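Local coordinates for protein FTT_1639c (PDB 7KZW) that is of unknown function and forms the mostly beta-stranded part of a Francisella tularensis protein that probably also has a transmembrane helix, at residues N19-N24 against E95-D100; I103-I108 against Y116-N121. The protein carries 3 engineered substitutions. One frame throughout, in Å; residues are numbered along the deposited sequence. Where two conformers were deposited one is given.

In the fold
Both contacts are antiparallel strand pairs of one mixed sheet that makes up most of this chain, their centres about 17 Å apart. Interaction 1 comes first: the start of strand 21-27, with the turn before it, pairs with the end of strand 90-97 and the loop after it, 71 residues on, near the surface. Interaction 2 follows at once, because strand 102-111 is the next strand after 90-97; it pairs locally with 114-123 as a hairpin. The two contacts share no touching residues, yet strand 6-16 links them, lying between 21-27 and 114-123, antiparallel to the first and parallel to the second. A long-range pairing and a local hairpin thus belong to one continuous sheet, and side chains of 103-108 touch strand 90-97.

Interaction 1 (N19-N24 against E95-D100). Engineered in segment 19-24: Met20 (natural residue Leu).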
ATOM      1  N   ASN A  19       3.816   7.260 -19.436  1.00 24.04           N
ATOM      2  CA  ASN A  19       2.620   7.692 -18.730  1.00 22.54           C
ATOM      3  C   ASN A  19       2.938   8.586 -17.540  1.00 20.50           C
ATOM      4  O   ASN A  19       2.011   9.078 -16.898  1.00 22.02           O
ATOM      5  CB  ASN A  19       1.818   6.457 -18.292  1.00 29.14           C
ATOM      6  CG  ASN A  19       1.441   5.573 -19.478  1.00 37.80           C
ATOM      7  OD1 ASN A  19       1.010   6.075 -20.516  1.00 39.83           O
ATOM      8  ND2 ASN A  19       1.641   4.264 -19.345  1.00 34.13           N
HETATM    9  N   MSE A  20       4.214   8.897 -17.308  1.00 19.34           N
HETATM   10  CA  MSE A  20       4.690   9.538 -16.087  1.00 18.80           C
HETATM   11  C   MSE A  20       3.943   9.022 -14.816  1.00 16.99           C
HETATM   12  O   MSE A  20       3.377   9.784 -14.005  1.00 18.15           O
HETATM   13  CB  MSE A  20       4.749  11.092 -16.205  1.00 21.20           C
HETATM   14  CG  MSE A  20       6.038  11.611 -17.099  1.00 20.83           C
HETATM   15 SE   MSE A  20       5.964  13.514 -17.179  0.28 23.34          SE
HETATM   16  CE  MSE A  20       7.496  13.816 -18.358  1.00 39.00           C
ATOM     17  N   THR A  21       3.970   7.704 -14.637  1.00 16.05           N
ATOM     18  CA  THR A  21       3.424   7.052 -13.451  1.00 15.96           C
ATOM     19  C   THR A  21       4.546   6.325 -12.727  1.00 14.10           C
ATOM     20  O   THR A  21       5.579   5.983 -13.312  1.00 14.48           O
ATOM     21  CB  THR A  21       2.372   6.023 -13.778  1.00 17.26           C
ATOM     22  OG1 THR A  21       2.921   5.084 -14.708  1.00 17.29           O
ATOM     23  CG2 THR A  21       1.142   6.691 -14.417  1.00 20.30           C
ATOM     24  N   ALA A  22       4.341   6.109 -11.436  1.00 12.73           N
ATOM     25  CA  ALA A  22       5.250   5.285 -10.653  1.00 11.63           C
ATOM     26  C   ALA A  22       4.452   4.678  -9.517  1.00 12.01           C
ATOM     27  O   ALA A  22       3.351   5.155  -9.177  1.00 12.77           O
ATOM     28  CB  ALA A  22       6.490   6.042 -10.157  1.00 13.48           C
ATOM     29  N   TYR A  23       5.005   3.620  -8.918  1.00 12.16           N
ATOM     30  CA  TYR A  23       4.272   2.984  -7.844  1.00 12.48           C
ATOM     31  C   TYR A  23       5.195   2.306  -6.859  1.00 11.55           C
ATOM     32  O   TYR A  23       6.369   1.986  -7.137  1.00 12.52           O
ATOM     33  CB  TYR A  23       3.238   1.985  -8.379  1.00 14.09           C
ATOM     34  CG  TYR A  23       3.891   0.751  -8.911  1.00 16.03           C
ATOM     35  CD1 TYR A  23       4.105  -0.354  -8.079  1.00 18.09           C
ATOM     36  CD2 TYR A  23       4.356   0.687 -10.224  1.00 16.54           C
ATOM     37  CE1 TYR A  23       4.726  -1.495  -8.570  1.00 21.46           C
ATOM     38  CE2 TYR A  23       5.030  -0.474 -10.715  1.00 18.50           C
ATOM     39  CZ  TYR A  23       5.196  -1.539  -9.861  1.00 19.47           C
ATOM     40  OH  TYR A  23       5.818  -2.710 -10.314  1.00 24.48           O
ATOM     41  N   ASN A  24       4.652   2.098  -5.659  1.00 10.94           N
ATOM     42  CA  ASN A  24       5.212   1.187  -4.650  1.00 11.57           C
ATOM     43  C   ASN A  24       4.091   0.223  -4.282  1.00 11.73           C
ATOM     44  O   ASN A  24       2.951   0.656  -3.994  1.00 13.37           O
ATOM     45  CB  ASN A  24       5.616   1.909  -3.353  1.00 12.50           C
ATOM     46  CG  ASN A  24       6.989   2.612  -3.386  1.00 11.93           C
ATOM     47  OD1 ASN A  24       7.463   3.042  -2.334  1.00 16.92           O
ATOM     48  ND2 ASN A  24       7.691   2.630  -4.552  1.00 14.21           N
ATOM     49  N   GLU A  95       0.302   4.858  -5.867  1.00 11.12           N
ATOM     50  CA  GLU A  95       0.573   5.262  -7.254  1.00 11.61           C
ATOM     51  C   GLU A  95       0.737   6.768  -7.322  1.00 13.55           C
ATOM     52  O   GLU A  95       0.066   7.509  -6.583  1.00 15.11           O
ATOM     53  CB  GLU A  95      -0.654   4.963  -8.157  1.00 16.12           C
ATOM     54  CG  GLU A  95      -0.956   3.508  -8.308  1.00 26.80           C
ATOM     55  CD  GLU A  95      -2.070   3.266  -9.319  1.00 25.53           C
ATOM     56  OE1 GLU A  95      -2.874   4.192  -9.586  1.00 28.46           O
ATOM     57  OE2 GLU A  95      -2.138   2.154  -9.835  1.00 30.29           O
ATOM     58  N   CYS A  96       1.640   7.184  -8.099  1.00 13.10           N
ATOM     59  CA  CYS A  96       1.724   8.657  -8.460  0.60 13.42           C
ATOM     60  C   CYS A  96       1.606   8.891 -10.009  1.00 14.17           C
ATOM     61  O   CYS A  96       1.891   8.008 -10.854  1.00 16.02           O
ATOM     62  CB  CYS A  96       3.035   9.231  -7.924  0.60 15.40           C
ATOM     63  SG  CYS A  96       4.538   8.575  -8.713  0.60 14.75           S
ATOM     64  N   LYS A  97       1.040  10.017 -10.320  1.00 12.47           N
ATOM     65  CA  LYS A  97       0.838  10.341 -11.722  1.00 13.38           C
ATOM     66  C   LYS A  97       1.273  11.774 -11.943  1.00 13.59           C
ATOM     67  O   LYS A  97       0.711  12.685 -11.319  1.00 13.71           O
ATOM     68  CB  LYS A  97      -0.643  10.176 -12.098  1.00 16.48           C
ATOM     69  CG  LYS A  97      -1.037  10.681 -13.470  1.00 20.94           C
ATOM     70  CD  LYS A  97      -0.614   9.725 -14.544  1.00 24.32           C
ATOM     71  CE  LYS A  97      -1.355  10.075 -15.848  1.00 25.69           C
ATOM     72  NZ  LYS A  97      -0.755   9.355 -17.008  1.00 24.96           N
ATOM     73  N   GLY A  98       2.180  11.990 -12.893  1.00 14.23           N
ATOM     74  CA  GLY A  98       2.565  13.340 -13.277  1.00 14.98           C
ATOM     75  C   GLY A  98       3.982  13.671 -12.849  1.00 14.94           C
ATOM     76  O   GLY A  98       4.497  13.169 -11.839  1.00 14.33           O
ATOM     77  N   LYS A  99       4.618  14.562 -13.625  1.00 15.80           N
ATOM     78  CA  LYS A  99       6.018  14.927 -13.401  1.00 16.08           C
ATOM     79  C   LYS A  99       6.281  15.359 -11.976  1.00 15.47           C
ATOM     80  O   LYS A  99       7.324  15.009 -11.399  1.00 17.21           O
ATOM     81  CB  LYS A  99       6.428  16.032 -14.409  1.00 20.59           C
ATOM     82  CG  LYS A  99       7.898  16.466 -14.339  1.00 25.15           C
ATOM     83  CD  LYS A  99       8.089  17.962 -14.803  1.00 37.46           C
ATOM     84  CE  LYS A  99       9.357  18.560 -14.130  1.00 45.37           C
ATOM     85  NZ  LYS A  99       9.058  19.627 -13.081  1.00 45.49           N
ATOM     86  N   ASP A 100       5.399  16.180 -11.409  1.00 15.43           N
ATOM     87  CA  ASP A 100       5.625  16.749 -10.081  1.00 15.39           C
ATOM     88  C   ASP A 100       4.876  16.011  -8.987  1.00 13.97           C
ATOM     89  O   ASP A 100       4.759  16.524  -7.863  1.00 17.43           O
ATOM     90  CB  ASP A 100       5.209  18.227 -10.012  1.00 20.46           C
ATOM     91  CG  ASP A 100       5.950  19.077 -11.022  1.00 29.94           C
ATOM     92  OD1 ASP A 100       7.159  18.846 -11.190  1.00 26.99           O
ATOM     93  OD2 ASP A 100       5.327  19.959 -11.662  1.00 33.60           O
TER
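Thr21, Ala22 and Tyr23 pair antiparallel with Lys97, Cys96 and Glu95, the axes of strands 21-24 and 95-97 approaching to 4.7 Å at 165°. Ala22 and Cys96 form the hydrogen-bonded pair: Cys96 N reaches Ala22 O at 2.9 Å, and the return bond from Ala22 N to Cys96 O is longer, 3.2 Å. Past the strand ends Gly98 N gives a nearly straight bond to Met20 O (2.7 Å, 175° at the hydrogen). Lys97 carries much of the side-chain contact. Its CG stands anti to the backbone N (chi1 171°) and the chain bends at chi2, which turns it back across the first residues of 19-24, toward Asn19; NZ meets Asn19 O at 2.8 Å, in the carbonyl plane and on a lone pair. On the way CD passes obliquely by Thr21 CG2 at 3.5 Å, so a methyl group backs the aliphatic part of the lysine. On the other face of the sheet, in the conformer given, Cys96 SG, set between its own backbone N and carbonyl carbon, lies 3.5 Å from Ala22 CB; both residues are buried. Near the turn the engineered Met20, a selenomethionine, runs extended beside Lys99, the two side chains pointing the same way with SE 3.8 Å from Lys99 CB. Lys99 NZ then turns to a salt bridge with the syn lone pair of Asp100 OD1. Met20 and Thr21 both face Ser16 in a G1 beta bulge, where the chain turns from strand 6-16 into 21-27. Strand 6-16 flanks this pair beyond 21-27 and strand 60-65 beyond 90-97; Glu95, whose OE2 makes a salt bridge with Lys93 of its own strand, touches Lys61 and Ile63 of 60-65. Helix 124-127 packs on the Ala22-Cys96 face through Tyr124 and Glu127.

Interaction 2 (I103-I108 against Y116-N121); sequences IDYKVI and YDRVGN
Tyr105 lays its ring over Gly120, with Gly120 CA 4.0 Å from the ring centroid and 28° off the normal, a CH-pi contact. Placing CG between the backbone N and carbonyl carbon (chi1 61°) swings the ring across the neighbouring strand, over Gly120, which has no side chain there. Tyr105 OH donates to a water at 2.7 Å, which in turn donates to Asn121 O, bridging the strands. Four backbone bonds bind the hydrogen-bonded pairs Tyr105-Gly120 and Val107-Arg118, the shortest running from Val107 N to Arg118 O at 2.8 Å. They belong to the beta hairpin of strands 102-111 and 114-123, whose axes run at 177° here. The face bearing Asp104, Lys106 and Ile108 is more polar: Asn121 ND2 donates to Asp104 OD1 at 3.0 Å from above the carboxylate plane, and bonds also to Asn102 OD1. Van der Waals contacts on this face set Asp117 OD1 against CG1 and CG2 of Ile108, the two side chains lying side by side, and in the conformer given Val119 CG2 lies 3.5 Å from Lys106 NZ. On the Tyr105 face, Val107 touches Leu8, Val50, Phe62 and Leu92, and Arg118 NH1 bonds to Leu8 O.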
ATOM      1  N   ILE A 103       4.098  12.502  -2.591  1.00 11.02           N
ATOM      2  CA  ILE A 103       3.264  12.315  -1.401  1.00 10.83           C
ATOM      3  C   ILE A 103       4.155  11.950  -0.202  1.00 10.68           C
ATOM      4  O   ILE A 103       5.068  11.122  -0.297  1.00 11.37           O
ATOM      5  CB  ILE A 103       2.193  11.227  -1.652  1.00 10.52           C
ATOM      6  CG1 ILE A 103       1.312  11.080  -0.408  1.00 11.00           C
ATOM      7  CG2 ILE A 103       2.825   9.854  -2.058  1.00 10.84           C
ATOM      8  CD1 ILE A 103       0.101  10.166  -0.627  1.00 11.91           C
ATOM      9  N   ASP A 104       3.846  12.538   0.945  1.00 10.71           N
ATOM     10  CA  ASP A 104       4.375  12.081   2.239  1.00 10.70           C
ATOM     11  C   ASP A 104       3.245  11.420   3.031  1.00 11.77           C
ATOM     12  O   ASP A 104       2.145  11.967   3.159  1.00 10.71           O
ATOM     13  CB  ASP A 104       4.828  13.272   3.063  1.00 10.98           C
ATOM     14  CG  ASP A 104       5.981  13.992   2.430  1.00 11.67           C
ATOM     15  OD1 ASP A 104       6.979  13.325   2.021  1.00 11.60           O
ATOM     16  OD2 ASP A 104       6.006  15.248   2.394  1.00 12.86           O
ATOM     17  N   TYR A 105       3.529  10.239   3.587  1.00 10.96           N
ATOM     18  CA  TYR A 105       2.444   9.460   4.190  1.00 11.78           C
ATOM     19  C   TYR A 105       2.970   8.666   5.386  1.00 10.89           C
ATOM     20  O   TYR A 105       4.192   8.490   5.581  1.00 11.43           O
ATOM     21  CB  TYR A 105       1.855   8.448   3.172  1.00 12.48           C
ATOM     22  CG  TYR A 105       2.890   7.469   2.702  1.00 11.03           C
ATOM     23  CD1 TYR A 105       3.153   6.291   3.427  1.00 13.08           C
ATOM     24  CD2 TYR A 105       3.640   7.714   1.575  1.00 13.32           C
ATOM     25  CE1 TYR A 105       4.155   5.440   3.024  1.00 14.72           C
ATOM     26  CE2 TYR A 105       4.622   6.828   1.147  1.00 12.85           C
ATOM     27  CZ  TYR A 105       4.878   5.687   1.906  1.00 12.84           C
ATOM     28  OH  TYR A 105       5.833   4.766   1.591  1.00 14.26           O
ATOM     29  N   LYS A 106       1.994   8.228   6.206  1.00 11.98           N
ATOM     30  CA  LYS A 106       2.255   7.260   7.288  1.00 12.25           C
ATOM     31  C   LYS A 106       1.102   6.257   7.224  1.00 11.28           C
ATOM     32  O   LYS A 106      -0.050   6.647   7.120  1.00 12.19           O
ATOM     33  CB  LYS A 106       2.298   7.923   8.657  1.00 12.64           C
ATOM     34  CG  LYS A 106       2.471   6.909   9.800  1.00 17.87           C
ATOM     35  CD  LYS A 106       2.640   7.678  11.156  1.00 22.08           C
ATOM     36  CE  LYS A 106       2.967   6.735  12.339  1.00 25.05           C
ATOM     37  NZ  LYS A 106       4.367   6.237  12.318  1.00 30.26           N
ATOM     38  N   VAL A 107       1.432   4.969   7.226  1.00 11.99           N
ATOM     39  CA  VAL A 107       0.450   3.885   7.251  1.00 12.10           C
ATOM     40  C   VAL A 107       0.605   3.128   8.545  1.00 12.22           C
ATOM     41  O   VAL A 107       1.727   2.746   8.901  1.00 12.90           O
ATOM     42  CB  VAL A 107       0.682   2.908   6.076  1.00 12.93           C
ATOM     43  CG1 VAL A 107      -0.298   1.725   6.162  1.00 12.12           C
ATOM     44  CG2 VAL A 107       0.640   3.622   4.723  1.00 14.34           C
ATOM     45  N   ILE A 108      -0.506   2.865   9.234  1.00 12.62           N
ATOM     46  CA  ILE A 108      -0.507   1.924  10.339  1.00 13.33           C
ATOM     47  C   ILE A 108      -1.589   0.921  10.021  1.00 13.57           C
ATOM     48  O   ILE A 108      -2.783   1.282   9.935  1.00 15.77           O
ATOM     49  CB  ILE A 108      -0.814   2.604  11.675  1.00 15.83           C
ATOM     50  CG1 ILE A 108       0.198   3.694  11.947  1.00 17.77           C
ATOM     51  CG2 ILE A 108      -0.801   1.537  12.816  1.00 20.59           C
ATOM     52  CD1 ILE A 108      -0.045   4.427  13.271  1.00 22.95           C
ATOM     53  N   TYR A 116       1.548  -3.133  11.690  1.00 15.65           N
ATOM     54  CA  TYR A 116       2.510  -2.960  10.600  1.00 14.97           C
ATOM     55  C   TYR A 116       2.533  -1.487  10.240  1.00 15.77           C
ATOM     56  O   TYR A 116       1.477  -0.900   9.936  1.00 17.27           O
ATOM     57  CB  TYR A 116       2.125  -3.842   9.372  1.00 14.96           C
ATOM     58  CG  TYR A 116       1.969  -5.283   9.783  1.00 17.76           C
ATOM     59  CD1 TYR A 116       0.767  -5.773  10.304  1.00 19.35           C
ATOM     60  CD2 TYR A 116       3.093  -6.152   9.811  1.00 23.71           C
ATOM     61  CE1 TYR A 116       0.650  -7.096  10.787  1.00 21.13           C
ATOM     62  CE2 TYR A 116       2.974  -7.477  10.279  1.00 25.74           C
ATOM     63  CZ  TYR A 116       1.774  -7.926  10.775  1.00 21.28           C
ATOM     64  OH  TYR A 116       1.664  -9.224  11.263  1.00 27.67           O
ATOM     65  N   ASP A 117       3.711  -0.872  10.224  1.00 16.26           N
ATOM     66  CA  ASP A 117       3.840   0.558   9.984  1.00 16.50           C
ATOM     67  C   ASP A 117       4.650   0.819   8.730  1.00 18.05           C
ATOM     68  O   ASP A 117       5.590   0.070   8.408  1.00 19.73           O
ATOM     69  CB  ASP A 117       4.710   1.157  11.066  1.00 24.85           C
ATOM     70  CG  ASP A 117       4.033   1.246  12.381  1.00 35.00           C
ATOM     71  OD1 ASP A 117       2.810   1.072  12.477  1.00 31.36           O
ATOM     72  OD2 ASP A 117       4.760   1.476  13.371  1.00 44.72           O
ATOM     73  N   ARG A 118       4.380   1.952   8.085  1.00 14.86           N
ATOM     74  CA  ARG A 118       5.301   2.420   7.030  1.00 16.58           C
ATOM     75  C   ARG A 118       5.230   3.932   7.037  1.00 19.79           C
ATOM     76  O   ARG A 118       4.142   4.498   6.905  1.00 17.10           O
ATOM     77  CB  ARG A 118       4.892   1.875   5.670  1.00 17.14           C
ATOM     78  CG  ARG A 118       5.978   2.123   4.534  1.00 19.74           C
ATOM     79  CD  ARG A 118       6.733   0.840   4.231  1.00 17.72           C
ATOM     80  NE  ARG A 118       7.953   1.188   3.545  1.00 22.02           N
ATOM     81  CZ  ARG A 118       8.892   0.324   3.263  1.00 21.45           C
ATOM     82  NH1 ARG A 118       8.753  -0.965   3.551  1.00 17.53           N
ATOM     83  NH2 ARG A 118       9.996   0.766   2.643  1.00 24.66           N
ATOM     84  N   VAL A 119       6.379   4.610   7.126  1.00 16.71           N
ATOM     85  CA  VAL A 119       6.474   6.047   6.915  0.53 16.35           C
ATOM     86  C   VAL A 119       7.315   6.257   5.648  1.00 17.51           C
ATOM     87  O   VAL A 119       8.346   5.597   5.488  1.00 18.66           O
ATOM     88  CB  VAL A 119       7.120   6.730   8.120  0.53 19.09           C
ATOM     89  CG1 VAL A 119       7.242   8.205   7.881  0.53 18.88           C
ATOM     90  CG2 VAL A 119       6.306   6.435   9.388  0.53 22.55           C
ATOM     91  N   GLY A 120       6.872   7.142   4.782  1.00 12.61           N
ATOM     92  CA  GLY A 120       7.638   7.230   3.563  1.00 13.32           C
ATOM     93  C   GLY A 120       7.155   8.343   2.649  1.00 12.85           C
ATOM     94  O   GLY A 120       6.327   9.178   3.026  1.00 11.83           O
ATOM     95  N   ASN A 121       7.781   8.393   1.482  1.00 12.18           N
ATOM     96  CA  ASN A 121       7.483   9.346   0.433  1.00 11.62           C
ATOM     97  C   ASN A 121       7.526   8.601  -0.892  1.00 14.28           C
ATOM     98  O   ASN A 121       8.319   7.669  -1.067  1.00 15.14           O
ATOM     99  CB  ASN A 121       8.601  10.440   0.399  1.00 11.98           C
ATOM    100  CG  ASN A 121       8.539  11.312  -0.801  1.00 13.13           C
ATOM    101  OD1 ASN A 121       9.081  10.967  -1.873  1.00 15.99           O
ATOM    102  ND2 ASN A 121       7.835  12.446  -0.692  1.00 13.51           N
TER
HETATM  103  O   HOH W   1       6.895   5.221  -0.837  1.00 18.86           O